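Local coordinates for protein peptidase M14, carboxypeptidase A (Thermoplasmatales archaeon SCGC AB-540-F20, PDB 4XED) that carries a calcium-binding PKD domain, a beta-sandwich module that in an M14-family peptidase probably mediates protein or substrate binding rather than catalysis, at residues A[9-20]-A[90-99]; A[36-46]-A[74-83]. One frame throughout, in Å; residues are numbered along the deposited sequence. Where two conformers were deposited one is given.

How the contacts relate
Contact 1 (9-20 with 90-99) and contact 2 (36-46 with 74-83) belong to one PKD beta sandwich, with centres about 14 Å apart. Contact 2 is the antiparallel pairing of two inner strands of the four-stranded sheet and, along the chain, is nested inside the loop that contact 1 closes. Strand 91-97 lies next to strand 72-82 in that sheet: G91 N is 2.8 Å from A78 O, and V95 O is 2.8 Å from Y74 N. Contact 1 then ties this edge strand to the first strand of the opposing three-stranded sheet. The calcium ion sits at one end of contact 2, about 13 Å from the side chain of P10 in contact 1.

Contact 1: A[9-20]-A[90-99]; sequences IPNVTGPTNGNI and WGTLEVTMPK
I20 N gives its proton to K99 O, one oxygen of the carboxylate that ends the crystallised fragment, over 2.7 Å and almost straight at 178°. Further in, T96 N reaches T16 O at 2.8 Å; the donor stands above that carbonyl plane, 46° out of it. The T96 carbonyl answers by accepting from G18 N at 3.2 Å, so T96 is held through both its N-H and its C=O, and the backbones of N17 and T96 form a single beta bridge. In the middle, about V12 and L93, the chains stand further apart and side chains fill in. L93 has CG anti to its backbone N (chi1 -174°), which carries its two methyls across to the facing chain: CD1 meets T16 CG2 at 3.7 Å, the two side chains crossing at about a right angle, while CD2 rests 3.8 Å from G14 N. V12 CG1 lies against L93 CB. Cutting L93 back to an alanine would probably open a gap between V12 and T16 and leave the T16 methyl without its apolar mate. The bent selenomethionine chain of M97 brings CE to 3.7 Å from G18 N. The chains close again at P10 and G91, where G91 CA approaches P10 O at 3.3 Å as a C-H...O contact. Backbone bonds thus close the sandwich edge from T16 to I20, while apolar packing bridges the wider part between strands 11-13 and 91-97.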
loop_
_atom_site.group_PDB
_atom_site.type_symbol
_atom_site.label_atom_id
_atom_site.label_comp_id
_atom_site.label_asym_id
_atom_site.label_seq_id
_atom_site.Cartn_x
_atom_site.Cartn_y
_atom_site.Cartn_z
ATOM N N ILE A 9 2.445 -7.942 7.426
ATOM C CA ILE A 9 1.821 -7.625 6.170
ATOM C C ILE A 9 1.029 -6.325 6.305
ATOM O O ILE A 9 0.203 -6.167 7.231
ATOM C CB ILE A 9 0.859 -8.754 5.792
ATOM C CG1 ILE A 9 1.614 -10.061 5.628
ATOM C CG2 ILE A 9 0.166 -8.433 4.523
ATOM C CD1 ILE A 9 0.740 -11.286 5.421
ATOM N N PRO A 10 1.204 -5.390 5.351
ATOM C CA PRO A 10 0.448 -4.147 5.470
ATOM C C PRO A 10 -1.046 -4.288 5.305
ATOM O O PRO A 10 -1.540 -5.176 4.604
ATOM C CB PRO A 10 1.023 -3.279 4.344
ATOM C CG PRO A 10 2.433 -3.806 4.151
ATOM C CD PRO A 10 2.283 -5.267 4.340
ATOM N N ASN A 11 -1.737 -3.353 5.936
ATOM C CA ASN A 11 -3.161 -3.154 5.759
ATOM C C ASN A 11 -3.391 -1.947 4.844
ATOM O O ASN A 11 -2.700 -0.939 4.951
ATOM C CB ASN A 11 -3.815 -2.904 7.116
ATOM C CG ASN A 11 -3.813 -4.109 7.995
ATOM O OD1 ASN A 11 -4.643 -5.010 7.826
ATOM N ND2 ASN A 11 -2.812 -4.203 8.864
ATOM N N VAL A 12 -4.420 -2.060 3.992
ATOM C CA VAL A 12 -4.836 -1.026 3.052
ATOM C C VAL A 12 -6.342 -0.801 3.154
ATOM O O VAL A 12 -7.092 -1.743 2.909
ATOM C CB VAL A 12 -4.533 -1.441 1.576
ATOM C CG1 VAL A 12 -4.880 -0.303 0.627
ATOM C CG2 VAL A 12 -3.109 -1.958 1.401
ATOM N N THR A 13 -6.786 0.397 3.522
ATOM C CA THR A 13 -8.220 0.676 3.519
ATOM C C THR A 13 -8.525 1.907 2.683
ATOM O O THR A 13 -7.728 2.842 2.617
ATOM C CB THR A 13 -8.812 0.834 4.965
ATOM O OG1 THR A 13 -8.196 1.937 5.631
ATOM C CG2 THR A 13 -8.607 -0.428 5.774
ATOM N N GLY A 14 -9.704 1.916 2.080
ATOM C CA GLY A 14 -10.163 3.064 1.321
ATOM C C GLY A 14 -11.316 2.593 0.459
ATOM O O GLY A 14 -11.785 1.460 0.592
ATOM N N PRO A 15 -11.820 3.492 -0.407
ATOM C CA PRO A 15 -12.998 3.163 -1.219
ATOM C C PRO A 15 -12.734 2.010 -2.183
ATOM O O PRO A 15 -11.719 1.986 -2.883
ATOM C CB PRO A 15 -13.260 4.442 -1.985
ATOM C CG PRO A 15 -12.541 5.462 -1.324
ATOM C CD PRO A 15 -11.396 4.878 -0.577
ATOM N N THR A 16 -13.679 1.080 -2.258
ATOM C CA THR A 16 -13.536 -0.100 -3.117
ATOM C C THR A 16 -14.362 0.003 -4.387
ATOM O O THR A 16 -14.334 -0.907 -5.219
ATOM C CB THR A 16 -13.876 -1.407 -2.374
ATOM O OG1 THR A 16 -15.231 -1.344 -1.981
ATOM C CG2 THR A 16 -12.996 -1.615 -1.159
ATOM N N ASN A 17 -15.131 1.079 -4.508
ATOM C CA ASN A 17 -15.871 1.376 -5.727
ATOM C C ASN A 17 -15.898 2.879 -5.846
ATOM O O ASN A 17 -15.995 3.592 -4.848
ATOM C CB ASN A 17 -17.292 0.806 -5.665
ATOM C CG ASN A 17 -17.863 0.506 -7.039
ATOM O OD1 ASN A 17 -17.809 1.342 -7.952
ATOM N ND2 ASN A 17 -18.401 -0.701 -7.203
ATOM N N GLY A 18 -15.781 3.367 -7.062
ATOM C CA GLY A 18 -15.817 4.789 -7.296
ATOM C C GLY A 18 -16.081 5.103 -8.739
ATOM O O GLY A 18 -16.490 4.239 -9.530
ATOM N N ASN A 19 -15.847 6.356 -9.096
ATOM C CA ASN A 19 -16.026 6.787 -10.466
ATOM C C ASN A 19 -14.699 7.057 -11.119
ATOM O O ASN A 19 -13.776 7.639 -10.517
ATOM C CB ASN A 19 -16.900 8.024 -10.520
ATOM C CG ASN A 19 -18.193 7.821 -9.798
ATOM O OD1 ASN A 19 -18.823 6.771 -9.916
ATOM N ND2 ASN A 19 -18.548 8.777 -8.967
ATOM N N ILE A 20 -14.599 6.607 -12.356
ATOM C CA ILE A 20 -13.387 6.764 -13.128
ATOM C C ILE A 20 -13.041 8.248 -13.174
ATOM O O ILE A 20 -13.897 9.065 -13.484
ATOM C CB ILE A 20 -13.605 6.246 -14.578
ATOM C CG1 ILE A 20 -13.822 4.731 -14.582
ATOM C CG2 ILE A 20 -12.407 6.566 -15.442
ATOM C CD1 ILE A 20 -14.462 4.214 -15.853
ATOM N N TRP A 90 2.260 -9.385 0.865
ATOM C CA TRP A 90 1.462 -8.282 0.393
ATOM C C TRP A 90 0.098 -8.236 1.065
ATOM O O TRP A 90 -0.581 -9.274 1.196
ATOM C CB TRP A 90 1.155 -8.484 -1.074
ATOM C CG TRP A 90 2.261 -8.549 -2.060
ATOM C CD1 TRP A 90 2.863 -9.661 -2.557
ATOM C CD2 TRP A 90 2.815 -7.434 -2.763
ATOM N NE1 TRP A 90 3.770 -9.304 -3.516
ATOM C CE2 TRP A 90 3.760 -7.943 -3.672
ATOM C CE3 TRP A 90 2.607 -6.059 -2.716
ATOM C CZ2 TRP A 90 4.486 -7.133 -4.530
ATOM C CZ3 TRP A 90 3.325 -5.246 -3.605
ATOM C CH2 TRP A 90 4.250 -5.800 -4.489
ATOM N N GLY A 91 -0.342 -7.039 1.427
ATOM C CA GLY A 91 -1.735 -6.789 1.752
ATOM C C GLY A 91 -2.415 -6.321 0.482
ATOM O O GLY A 91 -1.753 -5.743 -0.392
ATOM N N THR A 92 -3.705 -6.601 0.326
ATOM C CA THR A 92 -4.408 -6.290 -0.916
ATOM C C THR A 92 -5.821 -5.769 -0.684
ATOM O O THR A 92 -6.502 -6.159 0.291
ATOM C CB THR A 92 -4.478 -7.515 -1.879
ATOM O OG1 THR A 92 -5.518 -8.415 -1.494
ATOM C CG2 THR A 92 -3.157 -8.282 -1.953
ATOM N N LEU A 93 -6.247 -4.887 -1.588
ATOM C CA LEU A 93 -7.606 -4.350 -1.619
ATOM C C LEU A 93 -8.024 -4.210 -3.062
ATOM O O LEU A 93 -7.340 -3.565 -3.854
ATOM C CB LEU A 93 -7.630 -2.973 -0.964
ATOM C CG LEU A 93 -9.000 -2.329 -0.778
ATOM C CD1 LEU A 93 -9.885 -3.083 0.218
ATOM C CD2 LEU A 93 -8.872 -0.870 -0.359
ATOM N N GLU A 94 -9.187 -4.770 -3.394
ATOM C CA GLU A 94 -9.724 -4.700 -4.757
ATOM C C GLU A 94 -10.613 -3.463 -4.919
ATOM O O GLU A 94 -11.589 -3.284 -4.177
ATOM C CB GLU A 94 -10.493 -5.978 -5.043
ATOM C CG GLU A 94 -11.145 -6.054 -6.372
ATOM C CD GLU A 94 -12.304 -7.048 -6.375
ATOM O OE1 GLU A 94 -13.434 -6.686 -5.923
ATOM O OE2 GLU A 94 -12.065 -8.187 -6.820
ATOM N N VAL A 95 -10.284 -2.637 -5.905
ATOM C CA VAL A 95 -11.006 -1.389 -6.150
ATOM C C VAL A 95 -11.636 -1.443 -7.541
ATOM O O VAL A 95 -10.950 -1.649 -8.550
ATOM C CB VAL A 95 -10.019 -0.227 -6.102
ATOM C CG1 VAL A 95 -10.700 1.075 -6.397
ATOM C CG2 VAL A 95 -9.366 -0.160 -4.702
ATOM N N THR A 96 -12.951 -1.260 -7.594
ATOM C CA THR A 96 -13.710 -1.327 -8.846
ATOM C C THR A 96 -14.045 0.083 -9.349
ATOM O O THR A 96 -14.536 0.920 -8.617
ATOM C CB THR A 96 -15.001 -2.144 -8.652
ATOM O OG1 THR A 96 -14.648 -3.459 -8.206
ATOM C CG2 THR A 96 -15.769 -2.247 -9.930
HETATM N N MSE A 97 -13.809 0.278 -10.641
HETATM C CA MSE A 97 -14.119 1.506 -11.368
HETATM C C MSE A 97 -14.966 1.131 -12.561
HETATM O O MSE A 97 -14.435 0.801 -13.607
HETATM C CB MSE A 97 -12.811 2.126 -11.824
HETATM C CG MSE A 97 -11.929 2.576 -10.657
HETATM SE SE MSE A 97 -12.630 4.213 -9.840
HETATM C CE MSE A 97 -12.261 3.795 -7.983
ATOM N N PRO A 98 -16.282 1.134 -12.380
ATOM C CA PRO A 98 -17.173 0.617 -13.426
ATOM C C PRO A 98 -17.488 1.621 -14.517
ATOM O O PRO A 98 -17.718 1.217 -15.679
ATOM C CB PRO A 98 -18.436 0.249 -12.655
ATOM C CG PRO A 98 -18.409 1.102 -11.446
ATOM C CD PRO A 98 -16.988 1.366 -11.112
ATOM N N LYS A 99 -17.536 2.893 -14.143
ATOM C CA LYS A 99 -17.861 3.979 -15.083
ATOM C C LYS A 99 -17.229 5.275 -14.582
ATOM O O LYS A 99 -16.693 5.303 -13.469
ATOM C CB LYS A 99 -19.385 4.201 -15.228
ATOM C CG LYS A 99 -20.257 2.958 -15.474
ATOM C CD LYS A 99 -21.390 2.855 -14.463
ATOM C CE LYS A 99 -22.489 3.859 -14.758
ATOM N NZ LYS A 99 -23.823 3.210 -14.981
ATOM O OXT LYS A 99 -17.253 6.305 -15.272
#

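Contact 2: A[36-46]-A[74-83]; sequences DNITYYIEWGD and YVVRAKAKDI. With CA (calcium ion), chain B; EDO (1,2-ethanediol), chain C.
E43 OE1 is gripped by R77 NE at 2.8 Å and by R77 NH2 at 3.2 Å, both from the same face of the carboxylate, and a water that also donates to V75 O adds a third proton. The two side chains run side by side, carboxylate and guanidinium planes 30° apart, with OE1 close to the guanidinium plane at its edge; a weak bond from NH2 to OE2 completes the salt bridge. Beneath it, E43 and R77 form a hydrogen-bonded antiparallel pair, as do Y41 with K79 and T39 with K81. K79 CG sits between its backbone N and carbonyl carbon (chi1 64°), and the extended chain beyond it runs beside Y41. K79 NZ pairs with E87 and donates to a 1,2-ethanediol, probably from the crystallisation liquor, over one face of the Y41 ring. At the far end D36 OD2 and D82 OD2, only 3.3 Å apart, both bind the calcium ion, at 2.3 and 2.4 Å respectively; N4, D5, D32 and N34 complete the site, the D82 carboxylate also pairs with Y86, and the metal probably offsets the repulsion between the carboxylates. Strands 38-43 and 72-82 are the inner antiparallel pair of the four-stranded sheet of the PKD beta sandwich, flanked by 49-56 and 91-97; A78, A80, I42 and Y40 face its core, the last two against F64 and V62 of strand 62-66.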
loop_
_atom_site.group_PDB
_atom_site.type_symbol
_atom_site.label_atom_id
_atom_site.label_comp_id
_atom_site.label_asym_id
_atom_site.label_seq_id
_atom_site.Cartn_x
_atom_site.Cartn_y
_atom_site.Cartn_z
ATOM N N ASP A 36 11.445 -1.521 13.819
ATOM C CA ASP A 36 12.262 -0.903 12.786
ATOM C C ASP A 36 11.434 0.043 11.925
ATOM O O ASP A 36 10.251 -0.183 11.694
ATOM C CB ASP A 36 12.820 -1.972 11.855
ATOM C CG ASP A 36 13.723 -2.970 12.559
ATOM O OD1 ASP A 36 14.389 -2.608 13.560
ATOM O OD2 ASP A 36 13.810 -4.115 12.082
ATOM N N ASN A 37 12.077 1.102 11.435
ATOM C CA ASN A 37 11.513 1.895 10.364
ATOM C C ASN A 37 11.338 1.035 9.132
ATOM O O ASN A 37 12.077 0.053 8.930
ATOM C CB ASN A 37 12.429 3.057 10.018
ATOM C CG ASN A 37 12.468 4.129 11.074
ATOM O OD1 ASN A 37 11.636 4.202 11.977
ATOM N ND2 ASN A 37 13.460 4.987 10.958
ATOM N N ILE A 38 10.335 1.364 8.323
ATOM C CA ILE A 38 10.061 0.593 7.103
ATOM C C ILE A 38 9.741 1.477 5.897
ATOM O O ILE A 38 9.328 2.633 6.040
ATOM C CB ILE A 38 8.908 -0.483 7.263
ATOM C CG1 ILE A 38 7.489 0.130 7.275
ATOM C CG2 ILE A 38 9.148 -1.348 8.492
ATOM C CD1 ILE A 38 7.126 0.904 8.503
ATOM N N THR A 39 9.917 0.908 4.706
ATOM C CA THR A 39 9.501 1.522 3.458
ATOM C C THR A 39 8.406 0.642 2.853
ATOM O O THR A 39 8.347 -0.555 3.130
ATOM C CB THR A 39 10.648 1.710 2.443
ATOM O OG1 THR A 39 11.329 0.468 2.225
ATOM C CG2 THR A 39 11.627 2.772 2.942
ATOM N N TYR A 40 7.539 1.240 2.046
ATOM C CA TYR A 40 6.434 0.544 1.416
ATOM C C TYR A 40 6.603 0.472 -0.101
ATOM O O TYR A 40 7.074 1.417 -0.722
ATOM C CB TYR A 40 5.108 1.257 1.708
ATOM C CG TYR A 40 4.677 1.248 3.156
ATOM C CD1 TYR A 40 3.920 0.196 3.677
ATOM C CD2 TYR A 40 5.021 2.287 4.005
ATOM C CE1 TYR A 40 3.509 0.186 5.005
ATOM C CE2 TYR A 40 4.628 2.285 5.346
ATOM C CZ TYR A 40 3.860 1.232 5.833
ATOM O OH TYR A 40 3.440 1.144 7.144
ATOM N N TYR A 41 6.182 -0.651 -0.668
ATOM C CA TYR A 41 6.098 -0.841 -2.120
ATOM C C TYR A 41 4.619 -1.039 -2.397
ATOM O O TYR A 41 4.015 -1.988 -1.908
ATOM C CB TYR A 41 6.938 -2.031 -2.594
ATOM C CG TYR A 41 7.027 -2.149 -4.080
ATOM C CD1 TYR A 41 5.937 -2.565 -4.835
ATOM C CD2 TYR A 41 8.220 -1.873 -4.751
ATOM C CE1 TYR A 41 6.012 -2.687 -6.180
ATOM C CE2 TYR A 41 8.306 -1.998 -6.140
ATOM C CZ TYR A 41 7.181 -2.403 -6.846
ATOM O OH TYR A 41 7.200 -2.567 -8.217
ATOM N N ILE A 42 4.022 -0.096 -3.124
ATOM C CA ILE A 42 2.597 -0.096 -3.436
ATOM C C ILE A 42 2.417 -0.292 -4.945
ATOM O O ILE A 42 3.047 0.403 -5.753
ATOM C CB ILE A 42 1.956 1.223 -3.000
ATOM C CG1 ILE A 42 2.107 1.404 -1.476
ATOM C CG2 ILE A 42 0.505 1.330 -3.468
ATOM C CD1 ILE A 42 1.787 2.797 -1.014
ATOM N N GLU A 43 1.511 -1.201 -5.306
ATOM C CA GLU A 43 0.997 -1.361 -6.670
ATOM C C GLU A 43 -0.427 -0.837 -6.694
ATOM O O GLU A 43 -1.252 -1.244 -5.877
ATOM C CB GLU A 43 0.964 -2.830 -7.072
ATOM C CG GLU A 43 2.298 -3.485 -7.180
ATOM C CD GLU A 43 2.194 -4.968 -7.467
ATOM O OE1 GLU A 43 1.092 -5.557 -7.323
ATOM O OE2 GLU A 43 3.223 -5.554 -7.855
ATOM N N TRP A 44 -0.735 0.084 -7.594
ATOM C CA TRP A 44 -2.100 0.578 -7.713
ATOM C C TRP A 44 -2.988 -0.314 -8.608
ATOM O O TRP A 44 -4.187 -0.065 -8.765
ATOM C CB TRP A 44 -2.110 2.014 -8.249
ATOM C CG TRP A 44 -1.497 3.003 -7.292
ATOM C CD1 TRP A 44 -0.335 3.680 -7.443
ATOM C CD2 TRP A 44 -2.035 3.418 -6.031
ATOM N NE1 TRP A 44 -0.097 4.489 -6.360
ATOM C CE2 TRP A 44 -1.130 4.347 -5.475
ATOM C CE3 TRP A 44 -3.201 3.095 -5.305
ATOM C CZ2 TRP A 44 -1.377 4.988 -4.249
ATOM C CZ3 TRP A 44 -3.432 3.706 -4.088
ATOM C CH2 TRP A 44 -2.520 4.635 -3.572
ATOM N N GLY A 45 -2.396 -1.346 -9.207
ATOM C CA GLY A 45 -3.120 -2.325 -9.995
ATOM C C GLY A 45 -3.259 -1.982 -11.467
ATOM O O GLY A 45 -3.803 -2.786 -12.236
ATOM N N ASP A 46 -2.773 -0.802 -11.852
ATOM C CA ASP A 46 -2.911 -0.260 -13.193
ATOM C C ASP A 46 -1.560 -0.052 -13.854
ATOM O O ASP A 46 -1.487 0.577 -14.894
ATOM C CB ASP A 46 -3.680 1.067 -13.144
ATOM C CG ASP A 46 -3.061 2.085 -12.223
ATOM O OD1 ASP A 46 -1.985 1.823 -11.635
ATOM O OD2 ASP A 46 -3.652 3.194 -12.118
ATOM N N TYR A 74 -9.199 -3.197 -10.039
ATOM C CA TYR A 74 -7.783 -2.985 -9.772
ATOM C C TYR A 74 -7.401 -3.583 -8.425
ATOM O O TYR A 74 -8.034 -3.300 -7.401
ATOM C CB TYR A 74 -7.494 -1.475 -9.809
ATOM C CG TYR A 74 -7.792 -0.875 -11.176
ATOM C CD1 TYR A 74 -6.857 -0.993 -12.191
ATOM C CD2 TYR A 74 -8.965 -0.175 -11.440
ATOM C CE1 TYR A 74 -7.100 -0.473 -13.434
ATOM C CE2 TYR A 74 -9.202 0.363 -12.677
ATOM C CZ TYR A 74 -8.254 0.209 -13.661
ATOM O OH TYR A 74 -8.426 0.724 -14.919
ATOM N N VAL A 75 -6.330 -4.355 -8.423
ATOM C CA VAL A 75 -5.850 -4.948 -7.185
ATOM C C VAL A 75 -4.739 -4.075 -6.624
ATOM O O VAL A 75 -3.609 -4.077 -7.126
ATOM C CB VAL A 75 -5.365 -6.374 -7.394
ATOM C CG1 VAL A 75 -5.015 -6.971 -6.074
ATOM C CG2 VAL A 75 -6.438 -7.197 -8.086
ATOM N N VAL A 76 -5.082 -3.274 -5.616
ATOM C CA VAL A 76 -4.098 -2.448 -4.944
ATOM C C VAL A 76 -3.352 -3.371 -3.963
ATOM O O VAL A 76 -3.991 -4.114 -3.205
ATOM C CB VAL A 76 -4.764 -1.303 -4.184
ATOM C CG1 VAL A 76 -3.764 -0.509 -3.390
ATOM C CG2 VAL A 76 -5.539 -0.421 -5.152
ATOM N N ARG A 77 -2.026 -3.350 -3.985
ATOM C CA ARG A 77 -1.246 -4.201 -3.091
ATOM C C ARG A 77 -0.157 -3.378 -2.437
ATOM O O ARG A 77 0.382 -2.428 -3.035
ATOM C CB ARG A 77 -0.622 -5.388 -3.840
ATOM C CG ARG A 77 -1.625 -6.209 -4.623
ATOM C CD ARG A 77 -1.067 -7.600 -4.884
ATOM N NE ARG A 77 0.164 -7.572 -5.655
ATOM C CZ ARG A 77 0.948 -8.622 -5.848
ATOM N NH1 ARG A 77 0.633 -9.814 -5.352
ATOM N NH2 ARG A 77 2.029 -8.489 -6.574
ATOM N N ALA A 78 0.184 -3.754 -1.203
ATOM C CA ALA A 78 1.275 -3.111 -0.501
ATOM C C ALA A 78 2.074 -4.124 0.280
ATOM O O ALA A 78 1.528 -4.980 0.958
ATOM C CB ALA A 78 0.763 -2.025 0.421
ATOM N N LYS A 79 3.396 -4.007 0.182
ATOM C CA LYS A 79 4.338 -4.762 1.032
ATOM C C LYS A 79 5.297 -3.765 1.683
ATOM O O LYS A 79 5.343 -2.593 1.280
ATOM C CB LYS A 79 5.068 -5.852 0.249
ATOM C CG LYS A 79 5.966 -5.332 -0.842
ATOM C CD LYS A 79 6.721 -6.451 -1.567
ATOM C CE LYS A 79 7.402 -5.901 -2.841
ATOM N NZ LYS A 79 8.320 -6.936 -3.452
ATOM N N ALA A 80 6.021 -4.218 2.702
ATOM C CA ALA A 80 6.910 -3.323 3.413
ATOM C C ALA A 80 8.236 -4.055 3.630
ATOM O O ALA A 80 8.300 -5.288 3.711
ATOM C CB ALA A 80 6.322 -2.932 4.746
ATOM N N LYS A 81 9.322 -3.300 3.781
ATOM C CA LYS A 81 10.593 -3.893 4.155
ATOM C C LYS A 81 11.239 -3.007 5.190
ATOM O O LYS A 81 11.079 -1.792 5.203
ATOM C CB LYS A 81 11.511 -4.093 2.962
ATOM C CG LYS A 81 12.151 -2.842 2.437
ATOM C CD LYS A 81 12.997 -3.148 1.192
ATOM C CE LYS A 81 13.520 -1.878 0.601
ATOM N NZ LYS A 81 14.411 -2.136 -0.564
ATOM N N ASP A 82 11.951 -3.629 6.102
ATOM C CA ASP A 82 12.635 -2.856 7.103
ATOM C C ASP A 82 13.995 -2.340 6.613
ATOM O O ASP A 82 14.330 -2.483 5.464
ATOM C CB ASP A 82 12.738 -3.659 8.407
ATOM C CG ASP A 82 13.547 -4.946 8.302
ATOM O OD1 ASP A 82 14.320 -5.145 7.353
ATOM O OD2 ASP A 82 13.432 -5.758 9.248
ATOM N N ILE A 83 14.773 -1.728 7.511
ATOM C CA ILE A 83 16.028 -1.098 7.153
ATOM C C ILE A 83 17.044 -2.127 6.697
ATOM O O ILE A 83 17.905 -1.814 5.874
ATOM C CB ILE A 83 16.583 -0.263 8.339
ATOM C CG1 ILE A 83 15.556 0.796 8.740
ATOM C CG2 ILE A 83 17.922 0.369 8.007
ATOM C CD1 ILE A 83 14.985 1.631 7.559
HETATM CA CA CA B . 12.603 -6.009 11.452
HETATM C C1 EDO C . 9.031 -5.585 -6.768
HETATM O O1 EDO C . 9.677 -5.640 -5.506
HETATM C C2 EDO C . 7.644 -6.184 -6.611
HETATM O O2 EDO C . 7.185 -6.655 -7.886
HETATM O O HOH W 1 13.449 0.082 4.062
HETATM O O HOH W 2 -1.427 -5.299 -8.392
HETATM O O HOH W 3 -5.119 -4.870 -11.009
#